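Local coordinates for protein geranylgeranyl pyrophosphate synthetase (Pyrococcus horikoshii, PDB 1WY0) that probably condenses isopentenyl diphosphate with shorter allylic diphosphates to make geranylgeranyl diphosphate, at residues K98-V101 with H102-W105. Residues are numbered along the deposited sequence; the frame is centred on the assembly and turned at random.
Sequences KPTV and HRIW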
# COMPACT_ATOMS: atom_id res chain seq x y z
N LYS A 98 3.21 -4.51 23.40
CA LYS A 98 3.50 -5.73 22.68
C LYS A 98 4.49 -5.49 21.54
O LYS A 98 4.77 -4.36 21.14
CB LYS A 98 2.17 -6.27 22.14
CG LYS A 98 1.25 -6.75 23.27
CD LYS A 98 -0.20 -6.27 23.12
CE LYS A 98 -1.17 -7.07 24.02
NZ LYS A 98 -1.49 -6.29 25.22
N PRO A 99 5.08 -6.60 21.06
CA PRO A 99 6.00 -6.56 19.92
C PRO A 99 5.32 -5.99 18.66
O PRO A 99 4.11 -6.07 18.49
CB PRO A 99 6.46 -7.99 19.66
CG PRO A 99 6.16 -8.81 20.91
CD PRO A 99 4.97 -7.97 21.56
N THR A 100 6.14 -5.36 17.79
CA THR A 100 5.59 -4.83 16.54
C THR A 100 5.32 -5.95 15.52
O THR A 100 5.79 -7.07 15.64
CB THR A 100 6.57 -3.81 15.96
OG1 THR A 100 7.89 -4.33 16.00
CG2 THR A 100 6.51 -2.51 16.77
N VAL A 101 4.51 -5.61 14.50
CA VAL A 101 4.14 -6.61 13.51
C VAL A 101 5.37 -7.23 12.85
O VAL A 101 5.49 -8.44 12.71
CB VAL A 101 3.27 -5.94 12.46
CG1 VAL A 101 2.96 -6.92 11.33
CG2 VAL A 101 1.96 -5.47 13.08
N HIS A 102 6.33 -6.43 12.42
CA HIS A 102 7.49 -6.98 11.73
C HIS A 102 8.36 -7.90 12.59
O HIS A 102 8.95 -8.86 12.09
CB HIS A 102 8.32 -5.85 11.10
CG HIS A 102 9.08 -5.02 12.09
ND1 HIS A 102 8.59 -3.83 12.59
CD2 HIS A 102 10.27 -5.22 12.69
CE1 HIS A 102 9.44 -3.34 13.47
NE2 HIS A 102 10.48 -4.17 13.55
N ARG A 103 8.43 -7.64 13.89
CA ARG A 103 9.23 -8.49 14.77
C ARG A 103 8.58 -9.84 14.99
O ARG A 103 9.27 -10.85 15.12
CB ARG A 103 9.46 -7.81 16.12
CG ARG A 103 10.36 -6.59 16.07
CD ARG A 103 10.74 -6.18 17.47
NE ARG A 103 11.32 -7.30 18.20
CZ ARG A 103 11.16 -7.51 19.51
NH1 ARG A 103 10.43 -6.67 20.23
NH2 ARG A 103 11.71 -8.58 20.08
N ILE A 104 7.25 -9.87 15.03
CA ILE A 104 6.52 -11.12 15.23
C ILE A 104 6.41 -11.98 13.98
O ILE A 104 6.64 -13.20 14.03
CB ILE A 104 5.08 -10.87 15.70
CG1 ILE A 104 5.06 -10.11 17.03
CG2 ILE A 104 4.35 -12.19 15.85
CD1 ILE A 104 3.64 -9.82 17.52
N TRP A 105 6.05 -11.37 12.86
CA TRP A 105 5.86 -12.09 11.61
C TRP A 105 6.97 -11.86 10.58
O TRP A 105 6.99 -12.50 9.53
CB TRP A 105 4.49 -11.72 11.02
CG TRP A 105 3.35 -12.26 11.82
CD1 TRP A 105 2.91 -13.56 11.85
CD2 TRP A 105 2.53 -11.55 12.77
NE1 TRP A 105 1.87 -13.70 12.75
CE2 TRP A 105 1.62 -12.48 13.32
CE3 TRP A 105 2.48 -10.22 13.20
CZ2 TRP A 105 0.67 -12.13 14.29
CZ3 TRP A 105 1.53 -9.86 14.16
CH2 TRP A 105 0.64 -10.82 14.70
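Thr-100 OG1 and His-102 CG each sit between their own backbone N and carbonyl carbon (chi1 46° and 72°), and the two side chains run side by side. The hydroxyl of Thr-100 therefore lies over one face of the imidazole, near its rim, with OG1 3.1 Å from His-102 CE1. This is a contact, not a hydrogen bond: OG1 is hydrogen-bonded to the backbone oxygens of Asp-92 and Glu-93, which must share its one proton. Arg-103 reaches the same hydroxyl with its aliphatic part, CG lying 3.3 Å from Thr-100 OG1. The His-102 side chain also touches Asp-87 and Ile-88 of helix 69-90. With an alanine here, the Thr-100 hydroxyl would probably lose its ring cover, and a gap is likely to open beside the two helix residues. Thr-100 is the N-cap of the short helix 101-105 in this all-helical prenyl synthase fold, but its side chain makes no capping bond. The first turn is held by the backbone. Ile-104 N donates to Thr-100 O at 3.2 Å, and Trp-105 N to Val-101 O at 3.0 Å in a nearly straight bond. Pro-99 packs its CB 3.7 Å from Ile-104 CG1. Val-101 CG1 meets the Trp-105 ring at CE3, 3.8 Å away. Ile-104 CG2 sits over the centre of one face of that indole, and His-40 of helix 32-40 makes an edge-to-face contact with it.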